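Side-chain contacts in acyl-coenzyme A oxidase acox-1.1 (Caenorhabditis elegans, PDB 5K3H), which catalyses the FAD-dependent desaturation of fatty acyl-CoAs to (2E)-enoyl-CoAs, releasing hydrogen peroxide, in the first step of peroxisomal beta-oxidation: residues Arg40-Arg43 against Arg44-Thr48; Ser457-Ala460 against Ser461-Gly464; Trp618-Ser621 against Asp622-Arg626. All coordinates share one frame; numbering follows the deposited sequence.

How the contacts relate
Contacts 1 and 3 are neighbours in space although nearly six hundred residues separate them along the chain: their centres lie about 12 Å apart, and helix 38-52 rests against the loop and short helix of 618-626. Three polar links join them: Arg45 to Glu619 by a salt bridge, Arg44 NH1 to the Glu619 carbonyl, and Arg623 NH2 to the carbonyl of Thr48. The N-terminal and C-terminal family regions are thus tied together. Contact 2, the turn at 457-464, stands apart, its centre about 47 Å from that of contact 1 and about 49 Å from that of contact 3. All three lie away from the annotated FAD, ATP and substrate sites.

Contact 1: residues Arg40-Arg43 against Arg44-Thr48; sequences RARR and RREIT
Arg43 and Glu46, one turn apart on the alpha-helix 38-52, form a salt bridge in which Arg43 NH1 lies 2.6 Å from Glu46 OE1. The carboxylate sits at the edge of the guanidinium, near its plane, and OE1 receives the proton on its anti lone pair, with an N-H...O angle of 141°. Bends at chi2 and chi3 fold the arginine back, and its side chain crosses that of Glu46 at about a right angle. Glutamate suits this place because its extended chain carries a carboxylate across the helix surface. Arg43 is also gripped by Glu97 and the carbonyl of Ile89, which should fix the rotation of its head.

The guanidinium groups of Arg42 and Arg45 find their acidic partners elsewhere. Arg42 runs alongside Glu46, its CD 3.3 Å from Glu46 OE2, yet its guanidinium turns to Glu38, one turn earlier. Arg45 lays a guanidinium face against the backbone of Arg42, with Arg42 CA 3.6 Å above the plane. Arginine suits both places because its long chain can lie on the helix surface while its head reaches an acid a turn away or in another part of the fold.

Backbone bonds hold the turn: Glu46 N to Arg42 O and Ile47 N to Arg43 O are firm, whereas those of Arg44 and Arg45 to Arg40 and Ala41 are weak.

Ile47 covers the guanidinium of Arg43, CG1 over one face and 3.7 Å from NH2.

A last polar group centres on Arg44, which shares Glu619 as outside partner with Arg45. Arg44 NH1 also donates, in the guanidinium plane, to a water 3.0 Å away. That water donates in turn to Ala41 O at 2.9 Å.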
ATOM      1  N   ARG B  40     -13.358  23.398  21.176  1.00 28.13           N
ATOM      2  CA  ARG B  40     -12.955  23.034  19.825  1.00 28.61           C
ATOM      3  C   ARG B  40     -13.665  21.761  19.404  1.00 25.29           C
ATOM      4  O   ARG B  40     -14.073  21.623  18.244  1.00 24.74           O
ATOM      5  CB  ARG B  40     -11.442  22.849  19.714  1.00 32.40           C
ATOM      6  CG  ARG B  40     -10.623  24.026  20.185  1.00 36.10           C
ATOM      7  CD  ARG B  40      -9.404  24.282  19.314  1.00 42.23           C
ATOM      8  NE  ARG B  40      -9.782  25.115  18.169  1.00 47.42           N
ATOM      9  CZ  ARG B  40     -10.143  24.688  16.960  1.00 49.43           C
ATOM     10  NH1 ARG B  40     -10.190  23.386  16.677  1.00 50.91           N
ATOM     11  NH2 ARG B  40     -10.480  25.588  16.032  1.00 51.04           N
ATOM     12  N   ALA B  41     -13.814  20.815  20.339  1.00 26.41           N
ATOM     13  CA  ALA B  41     -14.520  19.575  20.038  1.00 25.45           C
ATOM     14  C   ALA B  41     -16.005  19.817  19.786  1.00 24.91           C
ATOM     15  O   ALA B  41     -16.560  19.348  18.787  1.00 24.52           O
ATOM     16  CB  ALA B  41     -14.326  18.575  21.181  1.00 24.65           C
ATOM     17  N   ARG B  42     -16.662  20.567  20.670  1.00 25.54           N
ATOM     18  CA  ARG B  42     -18.088  20.842  20.503  1.00 26.95           C
ATOM     19  C   ARG B  42     -18.370  21.587  19.204  1.00 24.35           C
ATOM     20  O   ARG B  42     -19.391  21.345  18.548  1.00 23.56           O
ATOM     21  CB  ARG B  42     -18.631  21.629  21.696  1.00 30.87           C
ATOM     22  CG  ARG B  42     -20.141  21.734  21.644  1.00 34.25           C
ATOM     23  CD  ARG B  42     -20.699  22.816  22.516  1.00 37.02           C
ATOM     24  NE  ARG B  42     -20.052  22.849  23.817  1.00 43.33           N
ATOM     25  CZ  ARG B  42     -19.951  23.939  24.570  1.00 54.80           C
ATOM     26  NH1 ARG B  42     -20.456  25.092  24.144  1.00 62.36           N
ATOM     27  NH2 ARG B  42     -19.353  23.876  25.751  1.00 58.27           N
ATOM     28  N   ARG B  43     -17.496  22.515  18.824  1.00 26.64           N
ATOM     29  CA  ARG B  43     -17.753  23.251  17.595  1.00 25.55           C
ATOM     30  C   ARG B  43     -17.783  22.313  16.393  1.00 25.24           C
ATOM     31  O   ARG B  43     -18.539  22.537  15.441  1.00 26.69           O
ATOM     32  CB  ARG B  43     -16.723  24.372  17.414  1.00 25.59           C
ATOM     33  CG  ARG B  43     -16.973  25.609  18.307  1.00 25.75           C
ATOM     34  CD  ARG B  43     -18.249  26.314  17.873  1.00 24.94           C
ATOM     35  NE  ARG B  43     -18.211  26.736  16.474  1.00 25.17           N
ATOM     36  CZ  ARG B  43     -19.229  26.588  15.626  1.00 25.21           C
ATOM     37  NH1 ARG B  43     -20.346  26.018  16.043  1.00 24.74           N
ATOM     38  NH2 ARG B  43     -19.134  27.000  14.363  1.00 25.90           N
ATOM     39  N   ARG B  44     -16.954  21.264  16.408  1.00 22.90           N
ATOM     40  CA  ARG B  44     -17.022  20.246  15.356  1.00 22.46           C
ATOM     41  C   ARG B  44     -18.406  19.611  15.288  1.00 21.70           C
ATOM     42  O   ARG B  44     -18.963  19.413  14.200  1.00 20.70           O
ATOM     43  CB  ARG B  44     -15.952  19.168  15.576  1.00 22.04           C
ATOM     44  CG  ARG B  44     -14.505  19.635  15.362  1.00 21.69           C
ATOM     45  CD  ARG B  44     -13.520  18.490  15.505  1.00 22.00           C
ATOM     46  NE  ARG B  44     -13.564  17.540  14.399  1.00 21.39           N
ATOM     47  CZ  ARG B  44     -14.306  16.430  14.390  1.00 21.76           C
ATOM     48  NH1 ARG B  44     -15.082  16.136  15.422  1.00 22.26           N
ATOM     49  NH2 ARG B  44     -14.280  15.605  13.356  1.00 21.47           N
ATOM     50  N   ARG B  45     -18.964  19.252  16.447  1.00 23.03           N
ATOM     51  CA  ARG B  45     -20.282  18.628  16.459  1.00 24.23           C
ATOM     52  C   ARG B  45     -21.354  19.598  15.989  1.00 24.72           C
ATOM     53  O   ARG B  45     -22.291  19.188  15.292  1.00 25.98           O
ATOM     54  CB  ARG B  45     -20.602  18.092  17.855  1.00 24.00           C
ATOM     55  CG  ARG B  45     -19.571  17.053  18.287  1.00 24.68           C
ATOM     56  CD  ARG B  45     -20.006  16.216  19.463  1.00 25.36           C
ATOM     57  NE  ARG B  45     -20.152  16.996  20.691  1.00 25.65           N
ATOM     58  CZ  ARG B  45     -19.145  17.311  21.497  1.00 24.36           C
ATOM     59  NH1 ARG B  45     -17.905  16.934  21.201  1.00 24.40           N
ATOM     60  NH2 ARG B  45     -19.378  18.015  22.588  1.00 23.79           N
ATOM     61  N   GLU B  46     -21.227  20.890  16.348  1.00 26.81           N
ATOM     62  CA  GLU B  46     -22.194  21.892  15.904  1.00 27.05           C
ATOM     63  C   GLU B  46     -22.102  22.125  14.408  1.00 26.17           C
ATOM     64  O   GLU B  46     -23.130  22.244  13.733  1.00 26.05           O
ATOM     65  CB  GLU B  46     -21.985  23.209  16.654  1.00 27.34           C
ATOM     66  CG  GLU B  46     -22.259  23.128  18.134  1.00 28.03           C
ATOM     67  CD  GLU B  46     -22.018  24.443  18.864  1.00 28.39           C
ATOM     68  OE1 GLU B  46     -21.584  25.413  18.221  1.00 29.36           O
ATOM     69  OE2 GLU B  46     -22.235  24.511  20.090  1.00 28.53           O
ATOM     70  N   ILE B  47     -20.877  22.213  13.882  1.00 25.07           N
ATOM     71  CA  ILE B  47     -20.665  22.357  12.443  1.00 25.59           C
ATOM     72  C   ILE B  47     -21.278  21.184  11.687  1.00 25.58           C
ATOM     73  O   ILE B  47     -21.932  21.363  10.649  1.00 26.83           O
ATOM     74  CB  ILE B  47     -19.164  22.489  12.132  1.00 25.97           C
ATOM     75  CG1 ILE B  47     -18.606  23.820  12.622  1.00 26.70           C
ATOM     76  CG2 ILE B  47     -18.900  22.273  10.658  1.00 26.27           C
ATOM     77  CD1 ILE B  47     -17.090  23.817  12.703  1.00 27.25           C
ATOM     78  N   THR B  48     -21.040  19.964  12.176  1.00 24.75           N
ATOM     79  CA  THR B  48     -21.596  18.770  11.546  1.00 24.41           C
ATOM     80  C   THR B  48     -23.114  18.817  11.535  1.00 25.45           C
ATOM     81  O   THR B  48     -23.743  18.533  10.511  1.00 25.95           O
ATOM     82  CB  THR B  48     -21.072  17.528  12.278  1.00 23.60           C
ATOM     83  OG1 THR B  48     -19.667  17.439  12.071  1.00 22.98           O
ATOM     84  CG2 THR B  48     -21.736  16.237  11.812  1.00 23.05           C
TER
HETATM   85  O   HOH W   1     -15.628  16.643  18.316  1.00 20.51           O

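Contact 2: residues Ser457-Ala460 against Ser461-Gly464; sequences SGKA and SQLG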
ATOM      1  N   SER B 457      33.891  14.808  21.487  1.00 37.30           N
ATOM      2  CA  SER B 457      34.920  15.794  21.785  1.00 35.72           C
ATOM      3  C   SER B 457      34.731  16.471  23.140  1.00 35.51           C
ATOM      4  O   SER B 457      35.335  17.520  23.378  1.00 36.20           O
ATOM      5  CB  SER B 457      34.989  16.836  20.665  1.00 35.09           C
ATOM      6  OG  SER B 457      33.810  17.600  20.620  1.00 35.27           O
ATOM      7  N   GLY B 458      33.894  15.914  24.016  1.00 36.12           N
ATOM      8  CA  GLY B 458      33.760  16.420  25.365  1.00 34.38           C
ATOM      9  C   GLY B 458      32.810  17.582  25.537  1.00 35.33           C
ATOM     10  O   GLY B 458      32.815  18.216  26.602  1.00 35.58           O
ATOM     11  N   LYS B 459      31.967  17.867  24.544  1.00 36.96           N
ATOM     12  CA  LYS B 459      31.109  19.046  24.556  1.00 35.91           C
ATOM     13  C   LYS B 459      29.642  18.692  24.784  1.00 33.79           C
ATOM     14  O   LYS B 459      28.746  19.413  24.331  1.00 34.49           O
ATOM     15  CB  LYS B 459      31.285  19.802  23.247  1.00 38.55           C
ATOM     16  CG  LYS B 459      32.650  20.435  23.143  1.00 41.09           C
ATOM     17  CD  LYS B 459      32.841  21.066  21.787  1.00 44.06           C
ATOM     18  CE  LYS B 459      34.315  21.067  21.406  1.00 44.25           C
ATOM     19  NZ  LYS B 459      34.593  22.054  20.321  1.00 45.47           N
ATOM     20  N   ALA B 460      29.386  17.587  25.500  1.00 33.09           N
ATOM     21  CA  ALA B 460      28.013  17.135  25.722  1.00 34.01           C
ATOM     22  C   ALA B 460      27.143  18.226  26.318  1.00 34.29           C
ATOM     23  O   ALA B 460      25.924  18.249  26.094  1.00 32.24           O
ATOM     24  CB  ALA B 460      27.989  15.895  26.622  1.00 34.95           C
ATOM     25  N   SER B 461      27.742  19.127  27.094  1.00 34.73           N
ATOM     26  CA  SER B 461      26.962  20.203  27.687  1.00 36.93           C
ATOM     27  C   SER B 461      26.413  21.161  26.643  1.00 37.19           C
ATOM     28  O   SER B 461      25.480  21.902  26.953  1.00 37.84           O
ATOM     29  CB  SER B 461      27.817  20.973  28.697  1.00 38.21           C
ATOM     30  OG  SER B 461      28.844  21.693  28.032  1.00 37.52           O
ATOM     31  N   GLN B 462      26.924  21.125  25.405  1.00 36.32           N
ATOM     32  CA  GLN B 462      26.452  22.038  24.366  1.00 36.91           C
ATOM     33  C   GLN B 462      25.254  21.505  23.581  1.00 36.40           C
ATOM     34  O   GLN B 462      24.740  22.216  22.708  1.00 36.20           O
ATOM     35  CB  GLN B 462      27.588  22.368  23.384  1.00 36.57           C
ATOM     36  CG  GLN B 462      28.758  23.058  24.064  1.00 38.52           C
ATOM     37  CD  GLN B 462      29.830  23.563  23.113  1.00 40.29           C
ATOM     38  OE1 GLN B 462      29.789  23.324  21.906  1.00 40.36           O
ATOM     39  NE2 GLN B 462      30.837  24.219  23.675  1.00 42.99           N
ATOM     40  N   LEU B 463      24.771  20.306  23.913  1.00 34.83           N
ATOM     41  CA  LEU B 463      23.671  19.677  23.193  1.00 33.24           C
ATOM     42  C   LEU B 463      22.347  20.367  23.511  1.00 34.37           C
ATOM     43  O   LEU B 463      22.078  20.727  24.659  1.00 32.28           O
ATOM     44  CB  LEU B 463      23.588  18.202  23.576  1.00 30.69           C
ATOM     45  CG  LEU B 463      24.689  17.238  23.128  1.00 29.35           C
ATOM     46  CD1 LEU B 463      24.699  15.970  23.981  1.00 28.44           C
ATOM     47  CD2 LEU B 463      24.479  16.863  21.684  1.00 28.38           C
ATOM     48  N   GLY B 464      21.521  20.560  22.480  1.00 32.82           N
ATOM     49  CA  GLY B 464      20.160  21.033  22.660  1.00 34.51           C
ATOM     50  C   GLY B 464      19.308  20.083  23.481  1.00 36.07           C
ATOM     51  O   GLY B 464      19.677  18.929  23.708  1.00 38.09           O
TER
HETATM   52  O   HOH W   2      30.440  18.998  28.706  1.00 38.56           O
HETATM   53  O   HOH W   3      31.956  23.785  20.200  1.00 43.93           O
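Ala460 meets Leu463 in a tight turn with a 3-10 segment, just after the Schellman motif at Gly458 that closes helix 437-456. Leu463 N donates to Ala460 O at 3.2 Å, approaching from well above the carbonyl plane. The leucine then curls back over the same carbonyl: chi1 of -69° puts CG beside its own backbone N. Leu463 CD1 comes to 3.3 Å from Ala460 O. The apolar contact is made by the same methyl, with Leu463 CD1 4.2 Å from Ala460 CB. A small methyl at 460 suits a place where a branched side chain leans over the turn.

Lys459 pairs with Gln462 in the same i to i+3 pattern. Gln462 N gives Lys459 O a bond of 2.7 Å, again from above the carbonyl plane. Their extended side chains lie side by side and point the same way, with Lys459 CD 3.8 Å from Gln462 OE1. A water spans the polar ends, accepting from Lys459 NZ and donating to Gln462 OE1 at 2.8 Å; long polar chains fit this solvent-exposed site.

The turn leads into the connection to helix 489-515 and folds against the end of helix 437-456, where Lys459 and Gln462 touch Leu454 and Leu463 packs on Ser451 and Val455.

Contact 3: residues Trp618-Ser621 against Asp622-Arg626; sequences WEFS and DRELR
Ser621 is the N-cap of the short helix 622-625, and its carbonyl accepts from Leu625 N at 2.8 Å, with a weak bond from Glu624 N. The chain arrives extended through Phe620 and Ser621, then turns helical at Asp622 and leaves again at Arg626, whose phi is positive.

Serine suits the cap because its short hydroxyl can bend back to the helix start. At chi1 of 70°, OG falls between its own backbone N and carbonyl carbon and accepts from Glu624 N at 3.3 Å. OG also lies over one face of the Arg623 guanidinium and bonds to Glu104, which pairs with that arginine as well.

Glu624 extends back toward Phe620, bringing OE2 to 3.4 Å from ring atom CD1, with ring and carboxylate planes 74° apart. The phenylalanine fills a buried place between Arg44, Tyr35 and Ser307, while Leu625 CD1 approaches its CB at 4.5 Å.

The carboxylate of Glu624 is buried but not without polar company: OE2 is hydrogen-bonded to Tyr308 OH and OE1 has a long, weak ion pair with Arg44, surroundings that may favour the charged form.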
ATOM      1  N   TRP B 618     -12.955  10.463  18.060  1.00 15.77           N
ATOM      2  CA  TRP B 618     -12.566  11.413  17.022  1.00 15.87           C
ATOM      3  C   TRP B 618     -13.774  12.058  16.347  1.00 16.09           C
ATOM      4  O   TRP B 618     -13.604  13.040  15.613  1.00 15.70           O
ATOM      5  CB  TRP B 618     -11.694  10.710  15.999  1.00 15.87           C
ATOM      6  CG  TRP B 618     -10.406  10.343  16.574  1.00 16.05           C
ATOM      7  CD1 TRP B 618     -10.177   9.377  17.501  1.00 16.64           C
ATOM      8  CD2 TRP B 618      -9.145  10.922  16.270  1.00 16.37           C
ATOM      9  NE1 TRP B 618      -8.840   9.321  17.806  1.00 16.64           N
ATOM     10  CE2 TRP B 618      -8.184  10.263  17.056  1.00 16.47           C
ATOM     11  CE3 TRP B 618      -8.727  11.927  15.401  1.00 16.53           C
ATOM     12  CZ2 TRP B 618      -6.830  10.573  16.997  1.00 16.31           C
ATOM     13  CZ3 TRP B 618      -7.370  12.239  15.345  1.00 16.22           C
ATOM     14  CH2 TRP B 618      -6.443  11.557  16.139  1.00 16.15           C
ATOM     15  N   GLU B 619     -14.958  11.478  16.543  1.00 17.13           N
ATOM     16  CA  GLU B 619     -16.246  12.028  16.150  1.00 17.63           C
ATOM     17  C   GLU B 619     -16.267  12.439  14.677  1.00 17.21           C
ATOM     18  O   GLU B 619     -16.400  13.613  14.326  1.00 17.75           O
ATOM     19  CB  GLU B 619     -16.614  13.166  17.100  1.00 18.55           C
ATOM     20  CG  GLU B 619     -16.839  12.623  18.496  1.00 19.47           C
ATOM     21  CD  GLU B 619     -17.366  13.646  19.430  1.00 20.36           C
ATOM     22  OE1 GLU B 619     -16.980  14.831  19.292  1.00 21.02           O
ATOM     23  OE2 GLU B 619     -18.179  13.274  20.290  1.00 22.20           O
ATOM     24  N   PHE B 620     -16.146  11.414  13.821  1.00 17.32           N
ATOM     25  CA  PHE B 620     -16.318  11.555  12.375  1.00 16.82           C
ATOM     26  C   PHE B 620     -17.730  11.132  11.988  1.00 16.99           C
ATOM     27  O   PHE B 620     -18.119   9.975  12.206  1.00 16.86           O
ATOM     28  CB  PHE B 620     -15.313  10.707  11.611  1.00 16.35           C
ATOM     29  CG  PHE B 620     -13.895  10.993  11.954  1.00 16.16           C
ATOM     30  CD1 PHE B 620     -13.406  12.302  11.945  1.00 16.10           C
ATOM     31  CD2 PHE B 620     -13.028   9.966  12.261  1.00 16.01           C
ATOM     32  CE1 PHE B 620     -12.097  12.570  12.253  1.00 15.89           C
ATOM     33  CE2 PHE B 620     -11.716  10.238  12.578  1.00 15.96           C
ATOM     34  CZ  PHE B 620     -11.261  11.544  12.572  1.00 16.02           C
ATOM     35  N   SER B 621     -18.481  12.053  11.385  1.00 17.22           N
ATOM     36  CA  SER B 621     -19.780  11.701  10.839  1.00 17.58           C
ATOM     37  C   SER B 621     -19.608  10.828   9.594  1.00 17.66           C
ATOM     38  O   SER B 621     -18.531  10.765   8.993  1.00 18.53           O
ATOM     39  CB  SER B 621     -20.560  12.967  10.494  1.00 17.54           C
ATOM     40  OG  SER B 621     -19.977  13.625   9.381  1.00 17.62           O
ATOM     41  N   ASP B 622     -20.690  10.134   9.220  1.00 17.65           N
ATOM     42  CA  ASP B 622     -20.689   9.356   7.982  1.00 17.81           C
ATOM     43  C   ASP B 622     -20.435  10.244   6.781  1.00 18.48           C
ATOM     44  O   ASP B 622     -19.728   9.846   5.842  1.00 17.93           O
ATOM     45  CB  ASP B 622     -22.020   8.618   7.812  1.00 17.69           C
ATOM     46  CG  ASP B 622     -22.082   7.362   8.611  1.00 18.15           C
ATOM     47  OD1 ASP B 622     -20.990   6.949   9.063  1.00 19.17           O
ATOM     48  OD2 ASP B 622     -23.192   6.799   8.809  1.00 18.61           O
ATOM     49  N   ARG B 623     -20.993  11.460   6.787  1.00 17.64           N
ATOM     50  CA  ARG B 623     -20.744  12.359   5.668  1.00 19.33           C
ATOM     51  C   ARG B 623     -19.254  12.661   5.530  1.00 18.54           C
ATOM     52  O   ARG B 623     -18.763  12.861   4.415  1.00 18.78           O
ATOM     53  CB  ARG B 623     -21.557  13.651   5.828  1.00 21.88           C
ATOM     54  CG  ARG B 623     -23.089  13.503   5.519  1.00 24.71           C
ATOM     55  CD  ARG B 623     -23.797  14.857   5.356  1.00 26.80           C
ATOM     56  NE  ARG B 623     -23.159  15.830   6.246  1.00 32.30           N
ATOM     57  CZ  ARG B 623     -23.455  15.984   7.539  1.00 35.31           C
ATOM     58  NH1 ARG B 623     -24.404  15.241   8.106  1.00 37.64           N
ATOM     59  NH2 ARG B 623     -22.802  16.886   8.263  1.00 33.60           N
ATOM     60  N   GLU B 624     -18.510  12.681   6.636  1.00 19.23           N
ATOM     61  CA  GLU B 624     -17.067  12.886   6.530  1.00 19.10           C
ATOM     62  C   GLU B 624     -16.331  11.596   6.189  1.00 18.68           C
ATOM     63  O   GLU B 624     -15.434  11.595   5.333  1.00 17.97           O
ATOM     64  CB  GLU B 624     -16.513  13.472   7.830  1.00 18.85           C
ATOM     65  CG  GLU B 624     -15.018  13.693   7.814  1.00 19.06           C
ATOM     66  CD  GLU B 624     -14.482  14.277   9.117  1.00 18.95           C
ATOM     67  OE1 GLU B 624     -15.270  14.593  10.020  1.00 19.09           O
ATOM     68  OE2 GLU B 624     -13.255  14.410   9.244  1.00 19.61           O
ATOM     69  N   LEU B 625     -16.675  10.502   6.881  1.00 18.45           N
ATOM     70  CA  LEU B 625     -15.894   9.268   6.807  1.00 18.11           C
ATOM     71  C   LEU B 625     -16.003   8.608   5.439  1.00 17.66           C
ATOM     72  O   LEU B 625     -15.030   8.022   4.952  1.00 17.78           O
ATOM     73  CB  LEU B 625     -16.344   8.299   7.906  1.00 18.27           C
ATOM     74  CG  LEU B 625     -15.428   7.107   8.158  1.00 18.14           C
ATOM     75  CD1 LEU B 625     -14.086   7.661   8.546  1.00 18.29           C
ATOM     76  CD2 LEU B 625     -15.951   6.213   9.268  1.00 18.10           C
ATOM     77  N   ARG B 626     -17.198   8.615   4.852  1.00 19.92           N
ATOM     78  CA  ARG B 626     -17.432   8.189   3.477  1.00 19.77           C
ATOM     79  C   ARG B 626     -17.191   6.697   3.264  1.00 19.91           C
ATOM     80  O   ARG B 626     -16.790   6.271   2.176  1.00 20.17           O
ATOM     81  CB  ARG B 626     -16.588   9.014   2.513  1.00 19.84           C
ATOM     82  CG  ARG B 626     -17.214  10.363   2.251  1.00 19.73           C
ATOM     83  CD  ARG B 626     -16.299  11.337   1.533  1.00 19.52           C
ATOM     84  NE  ARG B 626     -16.998  12.595   1.278  1.00 19.49           N
ATOM     85  CZ  ARG B 626     -16.914  13.692   2.030  1.00 19.47           C
ATOM     86  NH1 ARG B 626     -16.131  13.708   3.101  1.00 19.32           N
ATOM     87  NH2 ARG B 626     -17.613  14.776   1.697  1.00 19.27           N
TER
HETATM   88  O   HOH W   4     -19.072   7.855  11.225  1.00 14.89           O